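Local coordinates for protein enoyl-CoA hydratase/carnithine racemase (Thermus thermophilus JL-18, PDB 6SL9) that probably isomerises CoA thioesters to oxepin-CoA in phenylacetic acid catabolism, as a trimeric member of the crotonase (enoyl-CoA hydratase/isomerase) family, at residues A109-R120 with D140-L150; L91-V99 with T202-L213. All coordinates share one frame; numbering follows the deposited sequence.

Contact 1 of 2, residues A109-R120 with D140-L150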
loop_
_atom_site.group_PDB
_atom_site.type_symbol
_atom_site.label_atom_id
_atom_site.label_comp_id
_atom_site.label_asym_id
_atom_site.label_seq_id
_atom_site.Cartn_x
_atom_site.Cartn_y
_atom_site.Cartn_z
ATOM N N ALA A 109 -4.618 -21.302 3.245
ATOM C CA ALA A 109 -3.466 -21.094 4.150
ATOM C C ALA A 109 -2.161 -21.493 3.488
ATOM O O ALA A 109 -1.109 -21.050 3.924
ATOM C CB ALA A 109 -3.648 -21.788 5.454
ATOM N N GLY A 110 -2.199 -22.303 2.439
ATOM C CA GLY A 110 -0.962 -22.572 1.684
ATOM C C GLY A 110 -0.471 -21.310 0.982
ATOM O O GLY A 110 0.729 -21.078 0.896
ATOM N N MET A 111 -1.409 -20.516 0.442
ATOM C CA MET A 111 -1.070 -19.200 -0.132
ATOM C C MET A 111 -0.571 -18.281 0.995
ATOM O O MET A 111 0.445 -17.605 0.815
ATOM C CB MET A 111 -2.268 -18.600 -0.853
ATOM C CG MET A 111 -2.013 -17.243 -1.396
ATOM S SD MET A 111 -3.321 -16.783 -2.544
ATOM C CE MET A 111 -2.818 -15.124 -2.999
ATOM N N SER A 112 -1.260 -18.251 2.137
ATOM C CA SER A 112 -0.791 -17.457 3.286
ATOM C C SER A 112 0.659 -17.769 3.615
ATOM O O SER A 112 1.490 -16.843 3.725
ATOM C CB SER A 112 -1.675 -17.674 4.518
ATOM O OG SER A 112 -3.071 -17.517 4.234
ATOM N N LEU A 113 0.985 -19.060 3.752
ATOM C CA LEU A 113 2.334 -19.470 4.170
ATOM C C LEU A 113 3.355 -19.039 3.118
ATOM O O LEU A 113 4.415 -18.528 3.424
ATOM C CB LEU A 113 2.357 -20.997 4.421
ATOM C CG LEU A 113 1.659 -21.480 5.701
ATOM C CD1 LEU A 113 1.778 -22.996 5.854
ATOM C CD2 LEU A 113 2.241 -20.866 6.973
ATOM N N ALA A 114 3.029 -19.230 1.819
ATOM C CA ALA A 114 3.981 -18.913 0.743
ATOM C C ALA A 114 4.315 -17.421 0.800
ATOM O O ALA A 114 5.468 -17.010 0.549
ATOM C CB ALA A 114 3.375 -19.262 -0.586
ATOM N N LEU A 115 3.345 -16.588 1.122
ATOM C CA LEU A 115 3.515 -15.126 1.031
ATOM C C LEU A 115 4.322 -14.580 2.193
ATOM O O LEU A 115 4.749 -13.434 2.135
ATOM C CB LEU A 115 2.173 -14.421 0.900
ATOM C CG LEU A 115 1.405 -14.719 -0.400
ATOM C CD1 LEU A 115 0.144 -13.929 -0.468
ATOM C CD2 LEU A 115 2.243 -14.531 -1.666
ATOM N N TRP A 116 4.624 -15.393 3.199
ATOM C CA TRP A 116 5.525 -14.983 4.294
ATOM C C TRP A 116 6.991 -15.032 3.894
ATOM O O TRP A 116 7.803 -14.514 4.635
ATOM C CB TRP A 116 5.278 -15.799 5.570
ATOM C CG TRP A 116 4.064 -15.352 6.318
ATOM C CD1 TRP A 116 2.828 -15.936 6.375
ATOM C CD2 TRP A 116 3.952 -14.080 6.957
ATOM N NE1 TRP A 116 1.976 -15.111 7.049
ATOM C CE2 TRP A 116 2.629 -13.964 7.415
ATOM C CE3 TRP A 116 4.855 -13.036 7.181
ATOM C CZ2 TRP A 116 2.182 -12.813 8.064
ATOM C CZ3 TRP A 116 4.408 -11.898 7.831
ATOM C CH2 TRP A 116 3.092 -11.802 8.256
ATOM N N GLY A 117 7.337 -15.620 2.737
ATOM C CA GLY A 117 8.729 -15.526 2.322
ATOM C C GLY A 117 9.156 -14.085 2.176
ATOM O O GLY A 117 8.371 -13.268 1.708
ATOM N N ASP A 118 10.395 -13.746 2.505
ATOM C CA ASP A 118 10.969 -12.415 2.218
ATOM C C ASP A 118 11.219 -12.228 0.743
ATOM O O ASP A 118 10.966 -11.148 0.187
ATOM C CB ASP A 118 12.259 -12.229 2.972
ATOM C CG ASP A 118 12.095 -12.298 4.452
ATOM O OD1 ASP A 118 11.209 -11.609 4.987
ATOM O OD2 ASP A 118 12.848 -13.083 5.082
ATOM N N LEU A 119 11.724 -13.281 0.104
ATOM C CA LEU A 119 11.907 -13.366 -1.347
ATOM C C LEU A 119 11.232 -14.635 -1.812
ATOM O O LEU A 119 11.401 -15.695 -1.189
ATOM C CB LEU A 119 13.387 -13.327 -1.737
ATOM C CG LEU A 119 14.052 -11.980 -1.407
ATOM C CD1 LEU A 119 15.526 -11.988 -1.561
ATOM C CD2 LEU A 119 13.475 -10.867 -2.239
ATOM N N ARG A 120 10.440 -14.509 -2.873
ATOM C CA ARG A 120 9.534 -15.593 -3.286
ATOM C C ARG A 120 9.721 -15.877 -4.768
ATOM O O ARG A 120 9.691 -14.964 -5.595
ATOM C CB ARG A 120 8.111 -15.137 -2.988
ATOM C CG ARG A 120 7.862 -14.867 -1.517
ATOM C CD ARG A 120 6.479 -14.346 -1.182
ATOM N NE ARG A 120 6.170 -13.105 -1.879
ATOM C CZ ARG A 120 6.608 -11.908 -1.501
ATOM N NH1 ARG A 120 7.273 -11.762 -0.363
ATOM N NH2 ARG A 120 6.290 -10.836 -2.231
ATOM N N ASP A 140 -7.289 -16.181 6.483
ATOM C CA ASP A 140 -6.629 -16.344 7.785
ATOM C C ASP A 140 -5.142 -16.576 7.589
ATOM O O ASP A 140 -4.610 -16.498 6.474
ATOM C CB ASP A 140 -7.381 -17.359 8.665
ATOM C CG ASP A 140 -7.262 -18.828 8.297
ATOM O OD1 ASP A 140 -6.229 -19.231 7.698
ATOM O OD2 ASP A 140 -8.227 -19.568 8.622
ATOM N N SER A 141 -4.484 -16.911 8.693
ATOM C CA SER A 141 -3.047 -17.190 8.712
ATOM C C SER A 141 -2.255 -15.994 8.181
ATOM O O SER A 141 -1.134 -16.168 7.604
ATOM C CB SER A 141 -2.743 -18.485 7.967
ATOM O OG SER A 141 -3.575 -19.532 8.397
ATOM N N GLY A 142 -2.742 -14.791 8.426
ATOM C CA GLY A 142 -2.088 -13.565 8.036
ATOM C C GLY A 142 -2.373 -13.110 6.610
ATOM O O GLY A 142 -1.822 -12.062 6.235
ATOM N N LEU A 143 -3.219 -13.831 5.869
ATOM C CA LEU A 143 -3.421 -13.423 4.461
ATOM C C LEU A 143 -4.114 -12.054 4.438
ATOM O O LEU A 143 -3.867 -11.280 3.474
ATOM C CB LEU A 143 -4.245 -14.469 3.737
ATOM C CG LEU A 143 -4.424 -14.219 2.222
ATOM C CD1 LEU A 143 -3.082 -14.174 1.532
ATOM C CD2 LEU A 143 -5.307 -15.312 1.660
ATOM N N SER A 144 -4.992 -11.724 5.406
ATOM C CA SER A 144 -5.666 -10.415 5.347
ATOM C C SER A 144 -4.672 -9.263 5.613
ATOM O O SER A 144 -4.974 -8.142 5.220
ATOM C CB SER A 144 -6.834 -10.335 6.285
ATOM O OG SER A 144 -6.457 -10.188 7.637
ATOM N N PHE A 145 -3.589 -9.553 6.291
ATOM C CA PHE A 145 -2.490 -8.600 6.575
ATOM C C PHE A 145 -1.629 -8.497 5.337
ATOM O O PHE A 145 -1.377 -7.388 4.839
ATOM C CB PHE A 145 -1.804 -9.097 7.828
ATOM C CG PHE A 145 -0.602 -8.274 8.238
ATOM C CD1 PHE A 145 0.654 -8.569 7.738
ATOM C CD2 PHE A 145 -0.682 -7.275 9.190
ATOM C CE1 PHE A 145 1.750 -7.810 8.065
ATOM C CE2 PHE A 145 0.448 -6.557 9.607
ATOM C CZ PHE A 145 1.678 -6.830 9.039
ATOM N N LEU A 146 -1.120 -9.623 4.870
ATOM C CA LEU A 146 -0.129 -9.595 3.797
ATOM C C LEU A 146 -0.686 -9.189 2.458
ATOM O O LEU A 146 -0.028 -8.440 1.734
ATOM C CB LEU A 146 0.495 -10.992 3.650
ATOM C CG LEU A 146 1.546 -11.413 4.667
ATOM C CD1 LEU A 146 1.989 -12.810 4.310
ATOM C CD2 LEU A 146 2.744 -10.473 4.661
ATOM N N LEU A 147 -1.859 -9.684 2.077
ATOM C CA LEU A 147 -2.251 -9.499 0.670
ATOM C C LEU A 147 -2.420 -8.041 0.274
ATOM O O LEU A 147 -1.846 -7.680 -0.757
ATOM C CB LEU A 147 -3.472 -10.350 0.364
ATOM C CG LEU A 147 -3.803 -10.454 -1.117
ATOM C CD1 LEU A 147 -2.685 -11.129 -1.869
ATOM C CD2 LEU A 147 -5.073 -11.268 -1.274
ATOM N N PRO A 148 -3.124 -7.205 1.039
ATOM C CA PRO A 148 -3.232 -5.822 0.611
ATOM C C PRO A 148 -1.879 -5.097 0.584
ATOM O O PRO A 148 -1.671 -4.235 -0.274
ATOM C CB PRO A 148 -4.186 -5.197 1.608
ATOM C CG PRO A 148 -4.797 -6.340 2.385
ATOM C CD PRO A 148 -3.905 -7.500 2.266
ATOM N N ARG A 149 -0.970 -5.449 1.508
ATOM C CA ARG A 149 0.372 -4.815 1.512
ATOM C C ARG A 149 1.157 -5.231 0.246
ATOM O O ARG A 149 1.921 -4.413 -0.318
ATOM C CB ARG A 149 1.090 -5.269 2.819
ATOM C CG ARG A 149 0.466 -4.653 4.086
ATOM C CD ARG A 149 0.975 -5.270 5.359
ATOM N NE ARG A 149 0.701 -4.572 6.595
ATOM C CZ ARG A 149 -0.513 -4.421 7.101
ATOM N NH1 ARG A 149 -1.504 -5.109 6.548
ATOM N NH2 ARG A 149 -0.720 -3.754 8.252
ATOM N N LEU A 150 1.042 -6.502 -0.172
ATOM C CA LEU A 150 1.835 -7.026 -1.298
ATOM C C LEU A 150 1.258 -6.586 -2.640
ATOM O O LEU A 150 2.079 -6.351 -3.548
ATOM C CB LEU A 150 1.918 -8.546 -1.226
ATOM C CG LEU A 150 2.694 -9.124 -0.050
ATOM C CD1 LEU A 150 2.529 -10.623 -0.034
ATOM C CD2 LEU A 150 4.167 -8.747 -0.119
#
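With chi1 near -77° in both, W116 and L146 each swing CG beside their own backbone N, and the leucine comes to lie over one face of the indole. L146 CD1 stands 3.4 Å from the centroid of the five-membered ring of W116, almost on the ring normal, a close CH-pi contact, while its CD2 reaches over the six-membered ring. At the edge of the indole, W116 NE1 points nearly straight (170°) at S141 O, although at 3.3 Å the bond is weak. Both methyls of L146 thus bear on one face of the ring, while the S141 carbonyl meets its edge.

S112 makes the second polar link. Its OG donates to D140 O at 2.9 Å, and L143 N reaches that oxygen from the opposite face of the carbonyl plane, so the type I' turn D140-L143 is gripped from within and from across. Further along, helices 109-115 and 143-150 run at 60°, and L115 is a knob among L143, L146, L147 and L150; its CB lies 3.8 Å from L146 CD1. Beyond it, L150 CD1 lies over one face of the R120 guanidinium, whose NH1 bonds Q157 of the third subunit.

The chemistry implies a division of labour in this crotonase core: the cross-contact hydrogen bonds, one weak, fall on the turn before helix 143-151, and the helix packs through apolar side chains.

Contact 2 of 2, residues L91-V99 with T202-L213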
loop_
_atom_site.group_PDB
_atom_site.type_symbol
_atom_site.label_atom_id
_atom_site.label_comp_id
_atom_site.label_asym_id
_atom_site.label_seq_id
_atom_site.Cartn_x
_atom_site.Cartn_y
_atom_site.Cartn_z
ATOM N N LEU A 91 6.993 -17.066 11.684
ATOM C CA LEU A 91 7.445 -16.688 10.340
ATOM C C LEU A 91 7.666 -15.189 10.310
ATOM O O LEU A 91 8.666 -14.732 9.731
ATOM C CB LEU A 91 6.372 -17.061 9.338
ATOM C CG LEU A 91 6.301 -18.557 9.028
ATOM C CD1 LEU A 91 4.958 -18.932 8.371
ATOM C CD2 LEU A 91 7.458 -18.961 8.092
ATOM N N SER A 92 6.732 -14.416 10.844
ATOM C CA SER A 92 6.777 -12.957 10.640
ATOM C C SER A 92 8.030 -12.349 11.248
ATOM O O SER A 92 8.565 -11.354 10.727
ATOM C CB SER A 92 5.557 -12.298 11.192
ATOM O OG SER A 92 5.543 -12.255 12.609
ATOM N N GLY A 93 8.460 -12.898 12.387
ATOM C CA GLY A 93 9.562 -12.324 13.176
ATOM C C GLY A 93 10.882 -13.019 12.999
ATOM O O GLY A 93 11.814 -12.657 13.679
ATOM N N LEU A 94 10.952 -14.027 12.148
ATOM C CA LEU A 94 12.199 -14.800 11.909
ATOM C C LEU A 94 13.394 -13.852 11.819
ATOM O O LEU A 94 13.361 -12.935 10.980
ATOM C CB LEU A 94 12.048 -15.535 10.577
ATOM C CG LEU A 94 12.073 -17.052 10.634
ATOM C CD1 LEU A 94 12.186 -17.619 9.227
ATOM C CD2 LEU A 94 13.208 -17.571 11.505
ATOM N N GLU A 95 14.456 -14.151 12.546
ATOM C CA GLU A 95 15.627 -13.267 12.560
ATOM C C GLU A 95 16.681 -13.717 11.551
ATOM O O GLU A 95 17.845 -13.349 11.635
ATOM C CB GLU A 95 16.217 -13.115 13.964
ATOM C CG GLU A 95 15.252 -12.428 14.887
ATOM C CD GLU A 95 15.849 -11.429 15.833
ATOM O OE1 GLU A 95 17.040 -11.595 16.163
ATOM O OE2 GLU A 95 15.105 -10.593 16.382
ATOM N N LYS A 96 16.265 -14.446 10.518
ATOM C CA LYS A 96 17.064 -14.878 9.358
ATOM C C LYS A 96 16.167 -14.724 8.135
ATOM O O LYS A 96 14.938 -14.865 8.241
ATOM C CB LYS A 96 17.567 -16.299 9.549
ATOM C CG LYS A 96 18.441 -16.430 10.784
ATOM C CD LYS A 96 18.923 -17.824 11.131
ATOM C CE LYS A 96 19.717 -17.808 12.418
ATOM N NZ LYS A 96 20.313 -19.115 12.759
ATOM N N PRO A 97 16.749 -14.471 6.964
ATOM C CA PRO A 97 15.941 -14.325 5.760
ATOM C C PRO A 97 15.357 -15.678 5.323
ATOM O O PRO A 97 15.985 -16.701 5.443
ATOM C CB PRO A 97 16.935 -13.823 4.727
ATOM C CG PRO A 97 18.274 -14.304 5.208
ATOM C CD PRO A 97 18.166 -14.187 6.715
ATOM N N LEU A 98 14.157 -15.605 4.765
ATOM C CA LEU A 98 13.386 -16.769 4.280
ATOM C C LEU A 98 13.111 -16.610 2.799
ATOM O O LEU A 98 12.495 -15.641 2.359
ATOM C CB LEU A 98 12.076 -16.878 5.069
ATOM C CG LEU A 98 11.092 -17.956 4.609
ATOM C CD1 LEU A 98 11.685 -19.329 4.810
ATOM C CD2 LEU A 98 9.756 -17.841 5.322
ATOM N N VAL A 99 13.521 -17.602 2.053
ATOM C CA VAL A 99 13.170 -17.718 0.630
ATOM C C VAL A 99 12.066 -18.754 0.550
ATOM O O VAL A 99 12.153 -19.805 1.187
ATOM C CB VAL A 99 14.385 -18.161 -0.203
ATOM C CG1 VAL A 99 14.023 -18.385 -1.643
ATOM C CG2 VAL A 99 15.525 -17.162 -0.110
ATOM N N THR A 202 23.137 -10.871 8.212
ATOM C CA THR A 202 21.913 -11.474 8.740
ATOM C C THR A 202 21.198 -10.531 9.726
ATOM O O THR A 202 19.948 -10.503 9.754
ATOM C CB THR A 202 22.242 -12.831 9.352
ATOM O OG1 THR A 202 23.115 -13.544 8.501
ATOM C CG2 THR A 202 21.011 -13.633 9.670
ATOM N N ARG A 203 21.958 -9.826 10.538
ATOM C CA ARG A 203 21.323 -8.897 11.498
ATOM C C ARG A 203 20.611 -7.770 10.762
ATOM O O ARG A 203 19.513 -7.321 11.197
ATOM C CB ARG A 203 22.293 -8.326 12.508
ATOM C CG ARG A 203 22.997 -9.352 13.376
ATOM C CD ARG A 203 22.039 -10.248 14.112
ATOM N NE ARG A 203 21.117 -9.477 14.955
ATOM C CZ ARG A 203 19.860 -9.777 15.265
ATOM N NH1 ARG A 203 19.129 -8.936 15.997
ATOM N NH2 ARG A 203 19.292 -10.871 14.806
ATOM N N ALA A 204 21.212 -7.235 9.726
ATOM C CA ALA A 204 20.579 -6.157 8.962
ATOM C C ALA A 204 19.315 -6.703 8.315
ATOM O O ALA A 204 18.286 -6.037 8.319
ATOM C CB ALA A 204 21.516 -5.575 7.963
ATOM N N TYR A 205 19.336 -7.959 7.846
ATOM C CA TYR A 205 18.102 -8.550 7.278
ATOM C C TYR A 205 17.055 -8.634 8.372
ATOM O O TYR A 205 15.872 -8.291 8.145
ATOM C CB TYR A 205 18.369 -9.920 6.671
ATOM C CG TYR A 205 19.342 -9.981 5.516
ATOM C CD1 TYR A 205 19.442 -9.014 4.547
ATOM C CD2 TYR A 205 20.105 -11.118 5.333
ATOM C CE1 TYR A 205 20.254 -9.161 3.435
ATOM C CE2 TYR A 205 20.928 -11.291 4.246
ATOM C CZ TYR A 205 21.028 -10.307 3.292
ATOM O OH TYR A 205 21.848 -10.473 2.221
ATOM N N ALA A 206 17.395 -9.149 9.530
ATOM C CA ALA A 206 16.424 -9.365 10.614
ATOM C C ALA A 206 15.765 -8.054 11.012
ATOM O O ALA A 206 14.568 -8.023 11.228
ATOM C CB ALA A 206 17.162 -9.945 11.778
ATOM N N LEU A 207 16.585 -7.037 11.189
ATOM C CA LEU A 207 16.094 -5.739 11.692
ATOM C C LEU A 207 15.286 -5.021 10.612
ATOM O O LEU A 207 14.289 -4.364 10.918
ATOM C CB LEU A 207 17.253 -4.914 12.248
ATOM C CG LEU A 207 17.967 -5.538 13.444
ATOM C CD1 LEU A 207 19.193 -4.764 13.788
ATOM C CD2 LEU A 207 17.099 -5.620 14.650
ATOM N N THR A 208 15.679 -5.167 9.353
ATOM C CA THR A 208 14.902 -4.611 8.229
ATOM C C THR A 208 13.522 -5.247 8.187
ATOM O O THR A 208 12.520 -4.537 7.977
ATOM C CB THR A 208 15.668 -4.760 6.914
ATOM O OG1 THR A 208 16.895 -4.040 7.009
ATOM C CG2 THR A 208 14.898 -4.232 5.742
ATOM N N LYS A 209 13.453 -6.531 8.394
ATOM C CA LYS A 209 12.149 -7.248 8.387
ATOM C C LYS A 209 11.238 -6.690 9.466
ATOM O O LYS A 209 10.030 -6.548 9.230
ATOM C CB LYS A 209 12.384 -8.742 8.589
ATOM C CG LYS A 209 12.943 -9.401 7.355
ATOM C CD LYS A 209 13.340 -10.826 7.633
ATOM C CE LYS A 209 12.186 -11.691 8.121
ATOM N NZ LYS A 209 12.450 -13.140 7.820
ATOM N N LYS A 210 11.783 -6.343 10.617
ATOM C CA LYS A 210 10.996 -5.776 11.722
ATOM C C LYS A 210 10.427 -4.431 11.317
ATOM O O LYS A 210 9.254 -4.148 11.587
ATOM C CB LYS A 210 11.882 -5.647 12.961
ATOM C CG LYS A 210 12.336 -6.943 13.596
ATOM C CD LYS A 210 13.072 -6.837 14.968
ATOM C CE LYS A 210 13.862 -8.124 15.211
ATOM N NZ LYS A 210 12.983 -9.348 15.261
ATOM N N LEU A 211 11.247 -3.578 10.701
ATOM C CA LEU A 211 10.758 -2.271 10.236
ATOM C C LEU A 211 9.637 -2.428 9.228
ATOM O O LEU A 211 8.642 -1.710 9.301
ATOM C CB LEU A 211 11.901 -1.493 9.626
ATOM C CG LEU A 211 12.928 -0.978 10.610
ATOM C CD1 LEU A 211 14.156 -0.485 9.845
ATOM C CD2 LEU A 211 12.386 0.169 11.461
ATOM N N LEU A 212 9.799 -3.356 8.306
ATOM C CA LEU A 212 8.756 -3.579 7.294
ATOM C C LEU A 212 7.489 -4.091 7.926
ATOM O O LEU A 212 6.403 -3.644 7.520
ATOM C CB LEU A 212 9.257 -4.545 6.233
ATOM C CG LEU A 212 10.342 -3.988 5.297
ATOM C CD1 LEU A 212 10.818 -5.088 4.380
ATOM C CD2 LEU A 212 9.811 -2.777 4.528
ATOM N N LEU A 213 7.565 -4.971 8.890
ATOM C CA LEU A 213 6.348 -5.580 9.477
ATOM C C LEU A 213 5.505 -4.485 10.164
ATOM O O LEU A 213 4.297 -4.596 10.220
ATOM C CB LEU A 213 6.706 -6.697 10.450
ATOM C CG LEU A 213 5.577 -7.626 10.822
ATOM C CD1 LEU A 213 5.172 -8.479 9.655
ATOM C CD2 LEU A 213 5.934 -8.486 11.995
HETATM O O HOH W 1 10.226 -14.753 7.569
HETATM O O HOH W 2 12.817 -10.060 12.040
#
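E95, R203 and K210 form a salt-bridge network that ties helix 202-214 to the loop joining helix 77-93 to strand 98-102 of the crotonase fold. R203 NH2 meets E95 OE1 at 2.7 Å from above the carboxylate plane, its chain bent at chi2 and chi3 to bring the guanidinium round; K210 NZ donates to E95 OE2, also at 2.7 Å, on the anti side but tilted out of the carboxylate plane.

Van der Waals packing continues along the helix. A206 CB packs 3.5 Å from E95 O, T202 CG2 touches the same oxygen, and P97 CG makes an apolar contact with Y205 CD2 at 3.7 Å. At the far end, L213 CD2 lies against S92 CB and OG, the hydroxyl being bonded to E89 O.

Lysine-to-backbone hydrogen bonds form the third group. K209, bent at chi3 (59°), turns its ammonium in among the loop carbonyls, where it also forms a salt bridge with D118. K209 NZ donates to K96 O and weakly to L94 O, so the buried charge is probably compensated. A water accepts from K209 NZ at 2.8 Å and donates to L91 O at 2.7 Å, bridging the lysine to the last turn of helix 77-93.

Both contacts are largely buried, but contact 1 lies nearer the middle of the chain, its centre about 7 Å from that of the chain against 10 Å for contact 2, whose E95, R203 and K210 are partly exposed. Their chemistry follows their place: contact 1 crosses two helices through leucines and an indole, whereas contact 2 relies more on charge, through salt bridges and a lysine bonded to backbone carbonyls. The neighbouring strands 98-102 and 119-123 carry them into one sheet. Their centres are about 15 Å apart, yet they meet directly: D118, of segment 109-120, supplies the carboxylate for K209, and W116 CZ3 packs 3.6 Å from S92 CB. Both also touch the third subunit of the trimer.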